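Local structure of haloacid dehalogenase-like hydrolase (Salmonella enterica subsp. enterica serovar Typhi, 4EZE) at residues L64-Y69 against E307-F311; E127-E131 against V174-M178; I200-D206 against Y220-V226. The protein probably removes the phosphate from O-phosphoserine by hydrolysis, the last step of serine biosynthesis, as a magnesium-dependent phosphatase of the haloacid dehalogenase superfamily. One frame throughout, in Å; residues are numbered along the deposited sequence.

Contact 1 of 3, residues L64-Y69 against E307-F311; sequences LINTAY and ELLLF
Phe311 turns its ring edge toward one face of the Tyr69 ring in a T-shaped stack. The planes are 75° apart and the ring centroids lie 4.8 Å from each other. Phe311 CE2 sits over the centre of the tyrosine ring and comes within 3.6 Å of Tyr69 CD2. Tyr69 CG stands between its own backbone N and carbonyl carbon (chi1 59°), which brings the ring face round to Phe311. The hydroxyl end of Tyr69 is tied to the C-terminal carboxylate at Leu317.

Ile65 fills the next place along the interface. Its CD1 reaches in among Leu310 CD2, at 3.9 Å, Phe311 CE1 and the carbonyl oxygen of Glu307. The Ile65 side chain lies nearly perpendicular to that of Glu307, and the two meet at their CB atoms. Glu307 then bends at chi2 (-80°) and turns its carboxylate off from the interface. One water donates to both Thr67 OG1 and Glu307 OE2, and Gly305 N also binds OE2. Thr67 OG1 itself donates to Ile65 O over 2.8 Å.

No direct hydrogen bond joins the two segments. The 307-311 segment is in part a 3-10 turn near the C terminus. It packs against the start of strand 67-75, where Asn66 and Thr67 both face Ala62 in a G1 beta bulge of the four-stranded antiparallel sheet.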
loop_
_atom_site.group_PDB
_atom_site.type_symbol
_atom_site.label_atom_id
_atom_site.label_comp_id
_atom_site.label_asym_id
_atom_site.label_seq_id
_atom_site.Cartn_x
_atom_site.Cartn_y
_atom_site.Cartn_z
ATOM N N LEU A 64 18.309 8.855 -6.821
ATOM C CA LEU A 64 17.353 9.521 -5.955
ATOM C C LEU A 64 16.879 8.569 -4.871
ATOM O O LEU A 64 16.540 9.007 -3.781
ATOM C CB LEU A 64 16.164 10.005 -6.796
ATOM C CG LEU A 64 15.086 10.868 -6.150
ATOM C CD1 LEU A 64 15.719 12.118 -5.543
ATOM C CD2 LEU A 64 13.973 11.231 -7.146
ATOM N N ILE A 65 16.862 7.265 -5.160
ATOM C CA ILE A 65 16.435 6.280 -4.160
ATOM C C ILE A 65 17.537 5.296 -3.876
ATOM O O ILE A 65 17.305 4.230 -3.316
ATOM C CB ILE A 65 15.209 5.488 -4.607
ATOM C CG1 ILE A 65 15.483 4.809 -5.948
ATOM C CG2 ILE A 65 14.008 6.412 -4.740
ATOM C CD1 ILE A 65 14.371 3.862 -6.374
ATOM N N ASN A 66 18.741 5.668 -4.272
ATOM C CA ASN A 66 19.913 4.830 -4.055
ATOM C C ASN A 66 19.699 3.371 -4.392
ATOM O O ASN A 66 19.972 2.495 -3.577
ATOM C CB ASN A 66 20.370 4.916 -2.615
ATOM C CG ASN A 66 21.645 4.168 -2.397
ATOM O OD1 ASN A 66 22.343 3.832 -3.352
ATOM N ND2 ASN A 66 21.964 3.894 -1.143
ATOM N N THR A 67 19.229 3.108 -5.601
ATOM C CA THR A 67 18.856 1.759 -5.978
ATOM C C THR A 67 19.394 1.452 -7.352
ATOM O O THR A 67 18.992 2.074 -8.330
ATOM C CB THR A 67 17.322 1.621 -6.034
ATOM O OG1 THR A 67 16.776 1.891 -4.745
ATOM C CG2 THR A 67 16.923 0.225 -6.442
ATOM N N ALA A 68 20.305 0.491 -7.431
ATOM C CA ALA A 68 20.745 -0.010 -8.720
ATOM C C ALA A 68 19.742 -1.068 -9.173
ATOM O O ALA A 68 19.382 -1.938 -8.392
ATOM C CB ALA A 68 22.133 -0.603 -8.598
ATOM N N TYR A 69 19.276 -0.981 -10.414
ATOM C CA TYR A 69 18.335 -1.963 -10.943
ATOM C C TYR A 69 18.686 -2.460 -12.342
ATOM O O TYR A 69 19.554 -1.913 -13.017
ATOM C CB TYR A 69 16.934 -1.375 -10.991
ATOM C CG TYR A 69 16.876 -0.151 -11.846
ATOM C CD1 TYR A 69 17.402 1.048 -11.381
ATOM C CD2 TYR A 69 16.311 -0.186 -13.116
ATOM C CE1 TYR A 69 17.356 2.187 -12.151
ATOM C CE2 TYR A 69 16.260 0.951 -13.904
ATOM C CZ TYR A 69 16.797 2.135 -13.417
ATOM O OH TYR A 69 16.781 3.283 -14.172
ATOM N N GLU A 307 10.510 3.094 -1.457
ATOM C CA GLU A 307 11.370 3.820 -2.400
ATOM C C GLU A 307 11.039 3.333 -3.807
ATOM O O GLU A 307 11.074 4.119 -4.765
ATOM C CB GLU A 307 12.855 3.668 -2.068
ATOM C CG GLU A 307 13.437 2.274 -2.324
ATOM C CD GLU A 307 13.121 1.296 -1.209
ATOM O OE1 GLU A 307 12.340 1.687 -0.312
ATOM O OE2 GLU A 307 13.659 0.149 -1.220
ATOM N N LEU A 308 10.669 2.053 -3.928
ATOM C CA LEU A 308 10.385 1.444 -5.247
ATOM C C LEU A 308 9.214 2.074 -6.017
ATOM O O LEU A 308 9.107 1.889 -7.217
ATOM C CB LEU A 308 10.150 -0.072 -5.146
ATOM C CG LEU A 308 11.227 -1.034 -4.625
ATOM C CD1 LEU A 308 10.923 -2.451 -5.084
ATOM C CD2 LEU A 308 12.612 -0.641 -5.102
ATOM N N LEU A 309 8.329 2.815 -5.351
ATOM C CA LEU A 309 7.284 3.510 -6.111
ATOM C C LEU A 309 7.898 4.430 -7.187
ATOM O O LEU A 309 7.245 4.816 -8.162
ATOM C CB LEU A 309 6.386 4.321 -5.194
ATOM C CG LEU A 309 5.559 3.533 -4.187
ATOM C CD1 LEU A 309 4.832 4.525 -3.309
ATOM C CD2 LEU A 309 4.551 2.681 -4.922
ATOM N N LEU A 310 9.160 4.794 -7.035
ATOM C CA LEU A 310 9.778 5.551 -8.121
ATOM C C LEU A 310 9.477 4.958 -9.499
ATOM O O LEU A 310 9.142 5.694 -10.433
ATOM C CB LEU A 310 11.285 5.634 -7.940
ATOM C CG LEU A 310 11.873 6.684 -8.887
ATOM C CD1 LEU A 310 11.386 8.053 -8.464
ATOM C CD2 LEU A 310 13.381 6.627 -8.869
ATOM N N PHE A 311 9.616 3.635 -9.633
ATOM C CA PHE A 311 9.457 2.972 -10.945
ATOM C C PHE A 311 8.090 3.141 -11.572
ATOM O O PHE A 311 7.890 2.854 -12.744
ATOM C CB PHE A 311 9.855 1.496 -10.874
ATOM C CG PHE A 311 11.294 1.317 -10.544
ATOM C CD1 PHE A 311 11.687 1.103 -9.227
ATOM C CD2 PHE A 311 12.265 1.480 -11.526
ATOM C CE1 PHE A 311 13.024 0.987 -8.895
ATOM C CE2 PHE A 311 13.611 1.360 -11.209
ATOM C CZ PHE A 311 13.995 1.116 -9.895
HETATM O O HOH W 1 15.822 -0.077 -2.792
#

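Contact 2 of 3, residues E127-E131 against V174-M178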
loop_
_atom_site.group_PDB
_atom_site.type_symbol
_atom_site.label_atom_id
_atom_site.label_comp_id
_atom_site.label_asym_id
_atom_site.label_seq_id
_atom_site.Cartn_x
_atom_site.Cartn_y
_atom_site.Cartn_z
ATOM N N GLU A 127 -2.507 -2.282 18.727
ATOM C CA GLU A 127 -1.515 -1.650 19.571
ATOM C C GLU A 127 -2.172 -0.987 20.759
ATOM O O GLU A 127 -1.606 -0.945 21.836
ATOM C CB GLU A 127 -0.721 -0.621 18.787
ATOM C CG GLU A 127 0.252 -1.260 17.820
ATOM C CD GLU A 127 1.317 -2.066 18.535
ATOM O OE1 GLU A 127 1.991 -1.509 19.430
ATOM O OE2 GLU A 127 1.480 -3.252 18.200
ATOM N N ILE A 128 -3.364 -0.445 20.564
ATOM C CA ILE A 128 -4.039 0.186 21.673
ATOM C C ILE A 128 -4.443 -0.893 22.666
ATOM O O ILE A 128 -4.250 -0.745 23.865
ATOM C CB ILE A 128 -5.266 0.934 21.197
ATOM C CG1 ILE A 128 -4.836 2.079 20.285
ATOM C CG2 ILE A 128 -6.065 1.442 22.388
ATOM C CD1 ILE A 128 -6.010 2.733 19.593
ATOM N N ALA A 129 -4.975 -1.990 22.137
ATOM C CA ALA A 129 -5.332 -3.155 22.909
ATOM C C ALA A 129 -4.190 -3.674 23.759
ATOM O O ALA A 129 -4.378 -3.959 24.949
ATOM C CB ALA A 129 -5.827 -4.260 21.992
ATOM N N ARG A 130 -3.012 -3.821 23.163
ATOM C CA ARG A 130 -1.911 -4.375 23.929
ATOM C C ARG A 130 -1.499 -3.403 25.024
ATOM O O ARG A 130 -1.182 -3.810 26.133
ATOM C CB ARG A 130 -0.721 -4.798 23.062
ATOM C CG ARG A 130 -0.089 -6.097 23.568
ATOM C CD ARG A 130 1.177 -6.502 22.831
ATOM N NE ARG A 130 2.125 -5.399 22.795
ATOM C CZ ARG A 130 2.442 -4.739 21.690
ATOM N NH1 ARG A 130 1.893 -5.107 20.539
ATOM N NH2 ARG A 130 3.309 -3.730 21.731
ATOM N N GLU A 131 -1.533 -2.113 24.721
ATOM C CA GLU A 131 -1.247 -1.100 25.724
ATOM C C GLU A 131 -2.213 -1.211 26.920
ATOM O O GLU A 131 -1.860 -0.863 28.039
ATOM C CB GLU A 131 -1.359 0.287 25.104
ATOM C CG GLU A 131 -1.063 1.425 26.052
ATOM C CD GLU A 131 0.422 1.670 26.184
ATOM O OE1 GLU A 131 1.204 0.868 25.624
ATOM O OE2 GLU A 131 0.803 2.661 26.839
ATOM N N VAL A 174 0.234 6.044 21.804
ATOM C CA VAL A 174 0.280 4.863 20.961
ATOM C C VAL A 174 0.589 5.258 19.531
ATOM O O VAL A 174 1.371 4.612 18.849
ATOM C CB VAL A 174 -1.037 4.094 21.008
ATOM C CG1 VAL A 174 -1.012 2.952 20.024
ATOM C CG2 VAL A 174 -1.286 3.577 22.400
ATOM N N CYS A 175 -0.029 6.341 19.089
ATOM C CA CYS A 175 0.187 6.853 17.750
ATOM C C CYS A 175 1.631 7.284 17.574
ATOM O O CYS A 175 2.229 7.069 16.534
ATOM C CB CYS A 175 -0.739 8.030 17.479
ATOM S SG CYS A 175 -0.653 8.634 15.808
ATOM N N ASP A 176 2.183 7.890 18.612
ATOM C CA ASP A 176 3.547 8.393 18.583
ATOM C C ASP A 176 4.585 7.301 18.377
ATOM O O ASP A 176 5.603 7.528 17.744
ATOM C CB ASP A 176 3.851 9.219 19.829
ATOM C CG ASP A 176 3.275 10.614 19.752
ATOM O OD1 ASP A 176 2.575 10.915 18.768
ATOM O OD2 ASP A 176 3.522 11.414 20.674
ATOM N N ARG A 177 4.353 6.129 18.943
ATOM C CA ARG A 177 5.310 5.037 18.803
ATOM C C ARG A 177 5.129 4.169 17.542
ATOM O O ARG A 177 5.855 3.204 17.338
ATOM C CB ARG A 177 5.379 4.191 20.073
ATOM C CG ARG A 177 4.153 3.386 20.378
ATOM C CD ARG A 177 4.461 2.391 21.466
ATOM N NE ARG A 177 3.526 1.277 21.458
ATOM C CZ ARG A 177 2.513 1.155 22.304
ATOM N NH1 ARG A 177 2.318 2.078 23.232
ATOM N NH2 ARG A 177 1.706 0.110 22.224
ATOM N N MET A 178 4.149 4.510 16.713
ATOM C CA MET A 178 3.935 3.817 15.449
ATOM C C MET A 178 5.094 4.120 14.510
ATOM O O MET A 178 5.655 5.206 14.564
ATOM C CB MET A 178 2.625 4.264 14.807
ATOM C CG MET A 178 1.384 3.834 15.553
ATOM S SD MET A 178 1.463 2.123 16.092
ATOM C CE MET A 178 -0.269 1.753 16.241
#
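The helical segment 127-131 meets the last turn of helix 168-176 and the residues just after it. The backbones come nearest at Ile128 and Val174, whose CA atoms are 6.4 Å apart. Both helices belong to the cap of the haloacid dehalogenase fold, inserted after the first strand of the Rossmann-like core.

Val174 points at the other helix. Its CG1 touches Glu127 CB and lies 3.9 Å from Ile128 CG1. The Val174 and Ile128 side chains stand roughly square to each other. Phe208 packs on both. Met178 and Glu127 run antiparallel alongside each other, with Met178 CE 3.4 Å from Glu127 CG. The Met178 side chain is about 6 Å from that of Asp116, the predicted proton donor.

Over this apolar layer runs a salt-bridge network. Arg177 CG lies between its backbone N and carbonyl carbon (chi1 68°), and the extended chain carries the guanidinium across to two glutamates. Its NH2 bonds Glu127 OE1 at 3.2 Å, close to the guanidinium plane and on the anti side, but tilted out of the carboxylate plane. The two flat groups are turned 80° from each other. Glu127 is shared, because Arg130 NH1 holds its OE2 at 3.0 Å. Arg130 NH2 and Arg177 NH2 come to 4.2 Å, which the shared Glu127 carboxylate probably offsets. Arg177 NH1 meets Glu131 OE1 from above the carboxylate plane, at 2.9 Å with a bent N-H...O angle of 135°.

Contact 3 of 3, residues I200-D206 against Y220-V226; sequences IISGGLD and YAFSNTV
The Phe222 side chain runs beside that of Ile201; Ile201 CG1 meets the ring obliquely, 4.1 Å from Phe222 CD2. Thr250 of helix 244-258 and Met242 also touch the Phe222 side chain. The flat amide of Asn224 gives its ND2 to Gly203 O at 2.8 Å. That oxygen lies in the amide plane, whereas the nitrogen stands above the carbonyl plane of Gly203. Met242 N bonds OD1 of the same amide.

These residues close a beta-alpha-beta crossover: strands 197-202 and 220-224 pair in parallel, and helix 206-216 connects them along the chain. Ile200 N bonds Tyr220 O, Phe222 N bonds Ile200 O, and Ser202 N bonds Phe222 O. Strand 220-224 forms an outer edge of the six-stranded Rossmann-like sheet.

After Ser202 the first chain turns a corner. Ser202 OG accepts from Gly204 N at 2.8 Å, an ST turn, and the serine side chain is about 4 Å from that of Asp114, the predicted nucleophile. Leu205 CD2 packs on Val226 CG2 at 3.6 Å. The CG of Asp206, between its backbone N and carbonyl carbon (chi1 56°), brings the carboxylate to Thr225 and Val226. Asp206 OD1 accepts from Val226 N at 2.8 Å, on its syn side, tilted out of the carboxylate plane.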
loop_
_atom_site.group_PDB
_atom_site.type_symbol
_atom_site.label_atom_id
_atom_site.label_comp_id
_atom_site.label_asym_id
_atom_site.label_seq_id
_atom_site.Cartn_x
_atom_site.Cartn_y
_atom_site.Cartn_z
ATOM N N ILE A 200 -4.158 9.197 2.718
ATOM C CA ILE A 200 -4.412 7.987 3.472
ATOM C C ILE A 200 -5.889 7.683 3.404
ATOM O O ILE A 200 -6.711 8.565 3.635
ATOM C CB ILE A 200 -3.983 8.107 4.941
ATOM C CG1 ILE A 200 -2.470 7.959 5.020
ATOM C CG2 ILE A 200 -4.644 7.024 5.789
ATOM C CD1 ILE A 200 -1.985 7.831 6.432
ATOM N N ILE A 201 -6.222 6.436 3.071
ATOM C CA ILE A 201 -7.611 5.982 3.098
ATOM C C ILE A 201 -7.655 4.659 3.841
ATOM O O ILE A 201 -7.011 3.698 3.418
ATOM C CB ILE A 201 -8.187 5.807 1.684
ATOM C CG1 ILE A 201 -8.081 7.121 0.899
ATOM C CG2 ILE A 201 -9.643 5.390 1.773
ATOM C CD1 ILE A 201 -8.655 7.047 -0.518
ATOM N N SER A 202 -8.405 4.613 4.946
ATOM C CA SER A 202 -8.275 3.544 5.927
ATOM C C SER A 202 -9.543 3.300 6.770
ATOM O O SER A 202 -10.302 4.239 7.054
ATOM C CB SER A 202 -7.152 3.925 6.903
ATOM O OG SER A 202 -7.259 3.186 8.115
ATOM N N GLY A 203 -9.724 2.044 7.196
ATOM C CA GLY A 203 -10.784 1.648 8.143
ATOM C C GLY A 203 -10.442 1.925 9.600
ATOM O O GLY A 203 -11.183 1.531 10.497
ATOM N N GLY A 204 -9.326 2.617 9.839
ATOM C CA GLY A 204 -8.854 2.885 11.198
ATOM C C GLY A 204 -9.426 4.139 11.842
ATOM O O GLY A 204 -10.337 4.760 11.304
ATOM N N LEU A 205 -8.877 4.507 12.999
ATOM C CA LEU A 205 -9.290 5.681 13.766
ATOM C C LEU A 205 -8.818 7.006 13.187
ATOM O O LEU A 205 -7.683 7.144 12.751
ATOM C CB LEU A 205 -8.765 5.586 15.200
ATOM C CG LEU A 205 -9.318 4.466 16.084
ATOM C CD1 LEU A 205 -8.662 4.471 17.448
ATOM C CD2 LEU A 205 -10.807 4.615 16.261
ATOM N N ASP A 206 -9.680 8.012 13.257
ATOM C CA ASP A 206 -9.341 9.321 12.732
ATOM C C ASP A 206 -8.268 9.987 13.565
ATOM O O ASP A 206 -7.535 10.851 13.083
ATOM C CB ASP A 206 -10.573 10.222 12.703
ATOM C CG ASP A 206 -11.236 10.359 14.086
ATOM O OD1 ASP A 206 -11.807 9.367 14.610
ATOM O OD2 ASP A 206 -11.207 11.480 14.638
ATOM N N TYR A 220 -4.321 14.521 1.820
ATOM C CA TYR A 220 -5.628 14.059 2.306
ATOM C C TYR A 220 -5.514 12.887 3.261
ATOM O O TYR A 220 -4.487 12.205 3.326
ATOM C CB TYR A 220 -6.530 13.669 1.125
ATOM C CG TYR A 220 -6.700 14.802 0.146
ATOM C CD1 TYR A 220 -7.706 15.737 0.319
ATOM C CD2 TYR A 220 -5.823 14.963 -0.927
ATOM C CE1 TYR A 220 -7.854 16.794 -0.556
ATOM C CE2 TYR A 220 -5.965 16.016 -1.812
ATOM C CZ TYR A 220 -6.984 16.930 -1.615
ATOM O OH TYR A 220 -7.149 17.985 -2.470
ATOM N N ALA A 221 -6.602 12.639 3.976
ATOM C CA ALA A 221 -6.634 11.613 4.992
ATOM C C ALA A 221 -8.102 11.372 5.338
ATOM O O ALA A 221 -8.833 12.306 5.594
ATOM C CB ALA A 221 -5.841 12.056 6.215
ATOM N N PHE A 222 -8.536 10.121 5.299
ATOM C CA PHE A 222 -9.931 9.779 5.491
ATOM C C PHE A 222 -9.937 8.479 6.258
ATOM O O PHE A 222 -9.187 7.592 5.918
ATOM C CB PHE A 222 -10.599 9.498 4.136
ATOM C CG PHE A 222 -10.573 10.655 3.195
ATOM C CD1 PHE A 222 -11.523 11.665 3.291
ATOM C CD2 PHE A 222 -9.603 10.732 2.202
ATOM C CE1 PHE A 222 -11.502 12.742 2.413
ATOM C CE2 PHE A 222 -9.570 11.817 1.330
ATOM C CZ PHE A 222 -10.525 12.819 1.438
ATOM N N SER A 223 -10.794 8.335 7.262
ATOM C CA SER A 223 -10.983 7.018 7.874
ATOM C C SER A 223 -12.311 6.994 8.596
ATOM O O SER A 223 -13.173 7.867 8.365
ATOM C CB SER A 223 -9.833 6.697 8.830
ATOM O OG SER A 223 -9.810 7.618 9.910
ATOM N N ASN A 224 -12.498 5.999 9.462
ATOM C CA ASN A 224 -13.662 6.024 10.353
ATOM C C ASN A 224 -13.471 7.119 11.372
ATOM O O ASN A 224 -12.342 7.520 11.665
ATOM C CB ASN A 224 -13.819 4.713 11.085
ATOM C CG ASN A 224 -14.448 3.654 10.240
ATOM O OD1 ASN A 224 -15.589 3.791 9.826
ATOM N ND2 ASN A 224 -13.716 2.562 10.006
ATOM N N THR A 225 -14.570 7.616 11.926
ATOM C CA THR A 225 -14.455 8.660 12.916
ATOM C C THR A 225 -15.078 8.158 14.206
ATOM O O THR A 225 -16.229 7.713 14.213
ATOM C CB THR A 225 -15.128 9.971 12.468
ATOM O OG1 THR A 225 -14.894 10.185 11.067
ATOM C CG2 THR A 225 -14.555 11.157 13.244
ATOM N N VAL A 226 -14.308 8.185 15.287
ATOM C CA VAL A 226 -14.856 7.839 16.603
ATOM C C VAL A 226 -14.691 9.041 17.509
ATOM O O VAL A 226 -13.574 9.509 17.725
ATOM C CB VAL A 226 -14.169 6.615 17.191
ATOM C CG1 VAL A 226 -14.792 6.269 18.544
ATOM C CG2 VAL A 226 -14.301 5.454 16.202
#

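How the contacts relate
From the N terminus, the chain first builds the four-stranded antiparallel sheet, and residues 64-69 turn into its strand 67-75. The partner of that segment, 307-311, comes near the C terminus. Contact 1 therefore closes a very long loop, and contacts 2 and 3 both nest inside it. Contact 2 joins two helices of the cap. Contact 3 follows in series and closes a short loop that holds helix 206-216, pairing two strands of the parallel core sheet. Contacts 2 and 3 touch where Ile128 CD1 meets Leu205 CD1 at 3.8 Å, which links cap to core. Contact 1 lies apart, with centres about 31 Å from contact 2 and 29 Å from contact 3.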